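Local coordinates for rhizobiales Sp. Pch2 (Marine metagenome, PDB 6PB3), which probably uses ATP hydrolysis as a hexameric TRIP13-like AAA+ remodeller of HORMA domain proteins that regulate a bacterial cGAS-like enzyme in phage immunity, at residues E24-L29 / E92-D97; T34-L39 / T88-T93. All blocks are in the same frame, centred on the assembly; numbering follows the deposited sequence.

Contact 1: E24-L29 / E92-D97; sequences ERLNNL and ETIGDD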
ATOM      1  N   GLU A  24     -35.116   2.339  27.040  1.00 58.17           N
ATOM      2  CA  GLU A  24     -35.590   3.165  25.934  1.00 59.45           C
ATOM      3  C   GLU A  24     -34.564   3.192  24.809  1.00 63.71           C
ATOM      4  O   GLU A  24     -34.900   2.984  23.637  1.00 63.83           O
ATOM      5  CB  GLU A  24     -35.888   4.579  26.440  1.00 68.07           C
ATOM      6  CG  GLU A  24     -36.902   5.338  25.632  1.00 93.24           C
ATOM      7  CD  GLU A  24     -37.517   6.470  26.430  1.00114.73           C
ATOM      8  OE1 GLU A  24     -37.347   6.480  27.668  1.00117.80           O
ATOM      9  OE2 GLU A  24     -38.165   7.354  25.826  1.00125.44           O
ATOM     10  N   ARG A  25     -33.295   3.420  25.157  1.00 61.01           N
ATOM     11  CA  ARG A  25     -32.230   3.405  24.158  1.00 67.33           C
ATOM     12  C   ARG A  25     -32.118   2.043  23.478  1.00 58.55           C
ATOM     13  O   ARG A  25     -31.996   1.969  22.252  1.00 63.02           O
ATOM     14  CB  ARG A  25     -30.897   3.818  24.797  1.00 65.86           C
ATOM     15  CG  ARG A  25     -30.871   5.282  25.385  1.00 61.45           C
ATOM     16  CD  ARG A  25     -29.430   5.860  25.375  1.00 86.45           C
ATOM     17  NE  ARG A  25     -28.697   5.734  26.634  1.00 80.65           N
ATOM     18  CZ  ARG A  25     -27.400   5.450  26.736  1.00 73.17           C
ATOM     19  NH1 ARG A  25     -26.667   5.223  25.655  1.00 77.73           N
ATOM     20  NH2 ARG A  25     -26.831   5.374  27.930  1.00 90.28           N
ATOM     21  N   LEU A  26     -32.162   0.950  24.248  1.00 62.64           N
ATOM     22  CA  LEU A  26     -32.146  -0.377  23.633  1.00 61.98           C
ATOM     23  C   LEU A  26     -33.268  -0.520  22.619  1.00 61.65           C
ATOM     24  O   LEU A  26     -33.047  -1.001  21.501  1.00 67.76           O
ATOM     25  CB  LEU A  26     -32.273  -1.472  24.696  1.00 53.23           C
ATOM     26  CG  LEU A  26     -31.094  -2.260  25.232  1.00 67.01           C
ATOM     27  CD1 LEU A  26     -31.678  -3.282  26.177  1.00 57.63           C
ATOM     28  CD2 LEU A  26     -30.271  -2.947  24.124  1.00 62.43           C
ATOM     29  N   ASN A  27     -34.490  -0.130  23.010  1.00 55.35           N
ATOM     30  CA  ASN A  27     -35.652  -0.248  22.137  1.00 70.30           C
ATOM     31  C   ASN A  27     -35.459   0.551  20.857  1.00 73.77           C
ATOM     32  O   ASN A  27     -35.943   0.161  19.787  1.00 73.26           O
ATOM     33  CB  ASN A  27     -36.908   0.250  22.859  1.00 67.73           C
ATOM     34  CG  ASN A  27     -37.349  -0.658  23.966  1.00 86.89           C
ATOM     35  OD1 ASN A  27     -36.623  -1.564  24.367  1.00 90.17           O
ATOM     36  ND2 ASN A  27     -38.556  -0.420  24.481  1.00 98.42           N
ATOM     37  N   ASN A  28     -34.792   1.699  20.958  1.00 73.85           N
ATOM     38  CA  ASN A  28     -34.602   2.546  19.788  1.00 74.64           C
ATOM     39  C   ASN A  28     -33.589   1.947  18.807  1.00 76.97           C
ATOM     40  O   ASN A  28     -33.551   2.359  17.640  1.00 71.45           O
ATOM     41  CB  ASN A  28     -34.194   3.961  20.234  1.00 65.36           C
ATOM     42  CG  ASN A  28     -35.356   4.759  20.881  1.00 84.39           C
ATOM     43  OD1 ASN A  28     -36.505   4.313  20.928  1.00 85.70           O
ATOM     44  ND2 ASN A  28     -35.037   5.940  21.391  1.00 84.25           N
ATOM     45  N   LEU A  29     -32.792   0.965  19.236  1.00 66.94           N
ATOM     46  CA  LEU A  29     -31.910   0.258  18.311  1.00 66.04           C
ATOM     47  C   LEU A  29     -32.717  -0.725  17.475  1.00 77.58           C
ATOM     48  O   LEU A  29     -33.255  -1.701  18.006  1.00 85.40           O
ATOM     49  CB  LEU A  29     -30.813  -0.488  19.063  1.00 58.02           C
ATOM     50  CG  LEU A  29     -29.882   0.355  19.927  1.00 63.63           C
ATOM     51  CD1 LEU A  29     -28.768  -0.525  20.497  1.00 56.91           C
ATOM     52  CD2 LEU A  29     -29.287   1.482  19.110  1.00 70.52           C
ATOM     53  N   GLU A  92     -23.559  -0.084  25.941  1.00 51.14           N
ATOM     54  CA  GLU A  92     -23.866   0.765  27.086  1.00 50.75           C
ATOM     55  C   GLU A  92     -25.258   0.540  27.639  1.00 58.88           C
ATOM     56  O   GLU A  92     -25.556   1.037  28.728  1.00 61.29           O
ATOM     57  CB  GLU A  92     -23.735   2.239  26.712  1.00 51.46           C
ATOM     58  CG  GLU A  92     -22.310   2.707  26.460  1.00 55.75           C
ATOM     59  CD  GLU A  92     -22.279   4.182  26.092  1.00 68.53           C
ATOM     60  OE1 GLU A  92     -23.359   4.731  25.783  1.00 65.54           O
ATOM     61  OE2 GLU A  92     -21.188   4.792  26.109  1.00 69.33           O
ATOM     62  N   THR A  93     -26.129  -0.159  26.918  1.00 52.13           N
ATOM     63  CA  THR A  93     -27.494  -0.342  27.390  1.00 61.29           C
ATOM     64  C   THR A  93     -27.900  -1.796  27.586  1.00 52.82           C
ATOM     65  O   THR A  93     -28.889  -2.046  28.287  1.00 54.30           O
ATOM     66  CB  THR A  93     -28.484   0.323  26.423  1.00 54.65           C
ATOM     67  OG1 THR A  93     -28.314  -0.220  25.105  1.00 50.12           O
ATOM     68  CG2 THR A  93     -28.241   1.820  26.387  1.00 59.76           C
ATOM     69  N   ILE A  94     -27.157  -2.749  27.016  1.00 52.80           N
ATOM     70  CA  ILE A  94     -27.546  -4.157  27.012  1.00 54.92           C
ATOM     71  C   ILE A  94     -27.668  -4.726  28.417  1.00 54.45           C
ATOM     72  O   ILE A  94     -28.359  -5.734  28.616  1.00 50.31           O
ATOM     73  CB  ILE A  94     -26.534  -4.966  26.171  1.00 48.59           C
ATOM     74  CG1 ILE A  94     -27.102  -6.328  25.777  1.00 43.40           C
ATOM     75  CG2 ILE A  94     -25.196  -5.112  26.906  1.00 46.18           C
ATOM     76  CD1 ILE A  94     -28.446  -6.223  25.069  1.00 49.52           C
ATOM     77  N   GLY A  95     -27.022  -4.101  29.401  1.00 45.98           N
ATOM     78  CA  GLY A  95     -27.094  -4.577  30.768  1.00 49.57           C
ATOM     79  C   GLY A  95     -28.495  -4.548  31.343  1.00 65.50           C
ATOM     80  O   GLY A  95     -28.794  -5.312  32.267  1.00 58.38           O
ATOM     81  N   ASP A  96     -29.366  -3.694  30.799  1.00 58.20           N
ATOM     82  CA  ASP A  96     -30.765  -3.708  31.195  1.00 61.53           C
ATOM     83  C   ASP A  96     -31.434  -4.998  30.765  1.00 68.38           C
ATOM     84  O   ASP A  96     -32.252  -5.560  31.503  1.00 68.34           O
ATOM     85  CB  ASP A  96     -31.491  -2.516  30.582  1.00 59.09           C
ATOM     86  CG  ASP A  96     -32.865  -2.333  31.160  1.00 55.20           C
ATOM     87  OD1 ASP A  96     -32.962  -1.690  32.224  1.00 63.31           O
ATOM     88  OD2 ASP A  96     -33.841  -2.841  30.566  1.00 66.49           O
ATOM     89  N   ASP A  97     -31.123  -5.460  29.555  1.00 60.92           N
ATOM     90  CA  ASP A  97     -31.627  -6.745  29.090  1.00 59.44           C
ATOM     91  C   ASP A  97     -31.100  -7.898  29.944  1.00 56.26           C
ATOM     92  O   ASP A  97     -31.854  -8.816  30.287  1.00 61.71           O
ATOM     93  CB  ASP A  97     -31.230  -6.938  27.631  1.00 71.07           C
ATOM     94  CG  ASP A  97     -32.219  -7.775  26.870  1.00 90.37           C
ATOM     95  OD1 ASP A  97     -32.375  -8.966  27.219  1.00 95.07           O
ATOM     96  OD2 ASP A  97     -32.851  -7.231  25.937  1.00 93.62           O
TER
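Where the helix that follows the probable P-loop of this AAA+ domain gives way to the next one, helix 20-28 packs across the junction, R25 and L26 meeting T93 at the point where the two backbones come nearest. The methyl CG2 of T93 sits over the middle of one face of the R25 guanidinium, 3.7 Å from CZ, and also touches CB of R25, so the arginine curls around it, bent at chi3 (-97°). At the edge of the same group, in its plane, E92 OE1 takes a weak but nearly straight bond from R25 NH1 (3.3 Å, 173° at the hydrogen), part of a salt bridge whose carboxylate stands steeply to the guanidinium. The stronger partner of NH1 is E89, three residues before E92 on helix 87-93.

L26 suits the buried side of the seam. L26 CD2 meets I94 CD1 at 3.9 Å, and L26 CD1 lies 4.0 Å from D97 CB, using the aliphatic part of an acidic residue whose OD1 is held by R101 and S40. T93 serves two environments: its hydroxyl turns back to E89 O, and, so bonded, T93 OG1 can lie 3.5 Å from L26 CG without needing a polar partner there. A short N-terminal helix is thus laid over the junction of helices behind the probable P-loop of an AAA+ core.

Contact 2: T34-L39 / T88-T93; sequences THKSRL and TELAET. With SO4 (sulfate ion), chain B.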
ATOM      1  N   THR A  34     -30.893  -9.665  16.676  1.00 62.74           N
ATOM      2  CA  THR A  34     -30.009 -10.807  16.848  1.00 62.18           C
ATOM      3  C   THR A  34     -28.781 -10.435  17.673  1.00 64.17           C
ATOM      4  O   THR A  34     -28.362 -11.198  18.551  1.00 59.92           O
ATOM      5  CB  THR A  34     -29.602 -11.339  15.476  1.00 78.93           C
ATOM      6  OG1 THR A  34     -28.744 -10.386  14.834  1.00 84.26           O
ATOM      7  CG2 THR A  34     -30.849 -11.518  14.610  1.00 66.22           C
ATOM      8  N   HIS A  35     -28.184  -9.269  17.404  1.00 58.28           N
ATOM      9  CA  HIS A  35     -27.000  -8.867  18.164  1.00 51.63           C
ATOM     10  C   HIS A  35     -27.330  -8.658  19.640  1.00 57.63           C
ATOM     11  O   HIS A  35     -26.519  -8.993  20.516  1.00 54.39           O
ATOM     12  CB  HIS A  35     -26.385  -7.598  17.564  1.00 53.24           C
ATOM     13  CG  HIS A  35     -26.160  -7.673  16.084  1.00 53.94           C
ATOM     14  ND1 HIS A  35     -27.196  -7.663  15.177  1.00 54.73           N
ATOM     15  CD2 HIS A  35     -25.022  -7.782  15.354  1.00 56.46           C
ATOM     16  CE1 HIS A  35     -26.707  -7.743  13.951  1.00 52.37           C
ATOM     17  NE2 HIS A  35     -25.391  -7.816  14.030  1.00 57.65           N
ATOM     18  N   LYS A  36     -28.520  -8.111  19.927  1.00 51.53           N
ATOM     19  CA  LYS A  36     -28.988  -7.910  21.302  1.00 57.60           C
ATOM     20  C   LYS A  36     -29.124  -9.228  22.033  1.00 51.19           C
ATOM     21  O   LYS A  36     -28.648  -9.379  23.165  1.00 55.24           O
ATOM     22  CB  LYS A  36     -30.361  -7.217  21.320  1.00 61.45           C
ATOM     23  CG  LYS A  36     -30.445  -5.779  20.837  1.00 69.47           C
ATOM     24  CD  LYS A  36     -31.924  -5.302  20.912  1.00 67.00           C
ATOM     25  CE  LYS A  36     -32.118  -3.909  20.357  1.00 60.80           C
ATOM     26  NZ  LYS A  36     -33.576  -3.556  20.182  1.00 61.50           N
ATOM     27  N   SER A  37     -29.831 -10.175  21.413  1.00 48.06           N
ATOM     28  CA  SER A  37     -30.056 -11.489  22.009  1.00 59.06           C
ATOM     29  C   SER A  37     -28.741 -12.208  22.298  1.00 53.29           C
ATOM     30  O   SER A  37     -28.542 -12.751  23.390  1.00 59.56           O
ATOM     31  CB  SER A  37     -30.929 -12.328  21.075  1.00 53.19           C
ATOM     32  OG  SER A  37     -30.884 -13.701  21.413  1.00 84.41           O
ATOM     33  N   ARG A  38     -27.829 -12.238  21.323  1.00 56.52           N
ATOM     34  CA  ARG A  38     -26.564 -12.937  21.542  1.00 58.73           C
ATOM     35  C   ARG A  38     -25.731 -12.246  22.616  1.00 53.31           C
ATOM     36  O   ARG A  38     -25.204 -12.898  23.524  1.00 53.29           O
ATOM     37  CB  ARG A  38     -25.771 -13.039  20.240  1.00 55.22           C
ATOM     38  CG  ARG A  38     -26.429 -13.878  19.183  1.00 58.19           C
ATOM     39  CD  ARG A  38     -25.573 -13.894  17.902  1.00 56.66           C
ATOM     40  NE  ARG A  38     -26.312 -14.513  16.809  1.00 64.21           N
ATOM     41  CZ  ARG A  38     -25.924 -14.513  15.538  1.00 78.50           C
ATOM     42  NH1 ARG A  38     -24.793 -13.927  15.175  1.00 81.45           N
ATOM     43  NH2 ARG A  38     -26.675 -15.108  14.627  1.00 85.38           N
ATOM     44  N   LEU A  39     -25.616 -10.921  22.539  1.00 46.14           N
ATOM     45  CA  LEU A  39     -24.853 -10.211  23.557  1.00 49.26           C
ATOM     46  C   LEU A  39     -25.471 -10.425  24.928  1.00 60.90           C
ATOM     47  O   LEU A  39     -24.766 -10.751  25.888  1.00 51.73           O
ATOM     48  CB  LEU A  39     -24.762  -8.720  23.211  1.00 42.87           C
ATOM     49  CG  LEU A  39     -23.954  -7.864  24.189  1.00 48.44           C
ATOM     50  CD1 LEU A  39     -22.541  -8.461  24.324  1.00 51.69           C
ATOM     51  CD2 LEU A  39     -23.888  -6.361  23.807  1.00 43.97           C
ATOM     52  N   THR A  88     -21.471   0.691  20.340  1.00 52.32           N
ATOM     53  CA  THR A  88     -21.268   1.338  21.632  1.00 57.48           C
ATOM     54  C   THR A  88     -22.593   1.531  22.353  1.00 57.99           C
ATOM     55  O   THR A  88     -22.718   1.241  23.550  1.00 50.91           O
ATOM     56  CB  THR A  88     -20.572   2.686  21.420  1.00 65.99           C
ATOM     57  OG1 THR A  88     -19.401   2.490  20.617  1.00 67.68           O
ATOM     58  CG2 THR A  88     -20.193   3.325  22.755  1.00 73.63           C
ATOM     59  N   GLU A  89     -23.596   2.038  21.632  1.00 52.02           N
ATOM     60  CA  GLU A  89     -24.899   2.255  22.237  1.00 53.67           C
ATOM     61  C   GLU A  89     -25.492   0.938  22.713  1.00 63.34           C
ATOM     62  O   GLU A  89     -26.126   0.879  23.772  1.00 61.05           O
ATOM     63  CB  GLU A  89     -25.824   2.954  21.239  1.00 58.60           C
ATOM     64  CG  GLU A  89     -27.236   3.180  21.745  1.00 64.79           C
ATOM     65  CD  GLU A  89     -27.372   4.446  22.562  1.00 74.06           C
ATOM     66  OE1 GLU A  89     -26.335   5.002  22.991  1.00 73.70           O
ATOM     67  OE2 GLU A  89     -28.525   4.886  22.770  1.00 66.12           O
ATOM     68  N   LEU A  90     -25.262  -0.142  21.965  1.00 51.17           N
ATOM     69  CA  LEU A  90     -25.710  -1.452  22.430  1.00 53.22           C
ATOM     70  C   LEU A  90     -24.959  -1.877  23.688  1.00 45.60           C
ATOM     71  O   LEU A  90     -25.568  -2.325  24.666  1.00 49.28           O
ATOM     72  CB  LEU A  90     -25.535  -2.486  21.317  1.00 51.55           C
ATOM     73  CG  LEU A  90     -25.955  -3.909  21.674  1.00 57.34           C
ATOM     74  CD1 LEU A  90     -27.465  -3.957  21.974  1.00 50.41           C
ATOM     75  CD2 LEU A  90     -25.610  -4.859  20.558  1.00 53.65           C
ATOM     76  N   ALA A  91     -23.634  -1.719  23.695  1.00 51.40           N
ATOM     77  CA  ALA A  91     -22.863  -2.160  24.849  1.00 52.03           C
ATOM     78  C   ALA A  91     -23.210  -1.363  26.097  1.00 54.96           C
ATOM     79  O   ALA A  91     -23.140  -1.899  27.208  1.00 49.74           O
ATOM     80  CB  ALA A  91     -21.363  -2.060  24.547  1.00 53.46           C
ATOM     81  N   GLU A  92     -23.559  -0.084  25.941  1.00 51.14           N
ATOM     82  CA  GLU A  92     -23.866   0.765  27.086  1.00 50.75           C
ATOM     83  C   GLU A  92     -25.258   0.540  27.639  1.00 58.88           C
ATOM     84  O   GLU A  92     -25.556   1.037  28.728  1.00 61.29           O
ATOM     85  CB  GLU A  92     -23.735   2.239  26.712  1.00 51.46           C
ATOM     86  CG  GLU A  92     -22.310   2.707  26.460  1.00 55.75           C
ATOM     87  CD  GLU A  92     -22.279   4.182  26.092  1.00 68.53           C
ATOM     88  OE1 GLU A  92     -23.359   4.731  25.783  1.00 65.54           O
ATOM     89  OE2 GLU A  92     -21.188   4.792  26.109  1.00 69.33           O
ATOM     90  N   THR A  93     -26.129  -0.159  26.918  1.00 52.13           N
ATOM     91  CA  THR A  93     -27.494  -0.342  27.390  1.00 61.29           C
ATOM     92  C   THR A  93     -27.900  -1.796  27.586  1.00 52.82           C
ATOM     93  O   THR A  93     -28.889  -2.046  28.287  1.00 54.30           O
ATOM     94  CB  THR A  93     -28.484   0.323  26.423  1.00 54.65           C
ATOM     95  OG1 THR A  93     -28.314  -0.220  25.105  1.00 50.12           O
ATOM     96  CG2 THR A  93     -28.241   1.820  26.387  1.00 59.76           C
TER
HETATM   97  S   SO4 B 401     -20.646   2.310  16.703  1.00 53.42           S
HETATM   98  O1  SO4 B 401     -19.523   3.018  16.082  1.00 56.76           O
HETATM   99  O2  SO4 B 401     -20.305   2.115  18.107  1.00 56.76           O
HETATM  100  O3  SO4 B 401     -21.868   3.141  16.609  1.00 57.44           O
HETATM  101  O4  SO4 B 401     -20.923   1.065  15.990  1.00 49.14           O
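One short segment, 88-93, both binds a sulfate ion, probably from the crystallisation liquor, at its first residue, T88, and packs on helix 33-47 through L90. The loop and helix fit a P-loop (Walker A) motif, and the ion is consistent with the place of a nucleotide phosphate. One sulfate oxygen, O2, is gripped twice by T88: the backbone N donates at 2.9 Å and 164°, and OG1 donates at 2.7 Å. With OG1 beside its own backbone N (chi1 -52°), the two donors converge on that oxygen. Amides of G84, G86 and K87 also donate to the ion, and R215 of a neighbouring subunit packs on T88.

Away from the ion the contact is wholly apolar. The axes of the two short segments come within 11.1 Å, at 40° to each other, and L90 bridges the gap. It meets L39 tip to tip, L90 CG lying 3.9 Å from L39 CD2, while its CD2 reaches H35 CB and its CD1 reaches K36 CG. Leucine suits this place because its forked end can touch three residues of the opposing helix at once. K36 lends only its aliphatic stem; the extended chain carries NZ on to the carbonyls of L26 and L29. H35 likewise offers its CB here while its ring turns to F223. Small A91 lets L39 come close to the backbone, L39 CD2 lying 4.4 Å from A91 CA.

How the contacts relate
Helix 87-93 is common to both contacts, whose centres lie about 7 Å apart. E92 and T93 lie in both ranges but touch across only in contact 1, which also reaches helix 95-102; contact 2 uses L90 and A91. Helices 20-28 and 33-47, consecutive in the chain, are tied to each other, since K36 NZ lies 2.9 Å from L29 O in a probable hydrogen bond. The salt bridge from R25 NH1 to E89 OE1, at 2.7 Å, ties helix 20-28 to segment 88-93, and I94 CG2 packs 3.6 Å from L39 CD2. The two helices cover neighbouring parts of the helix that begins at the sulfate in the probable nucleotide site.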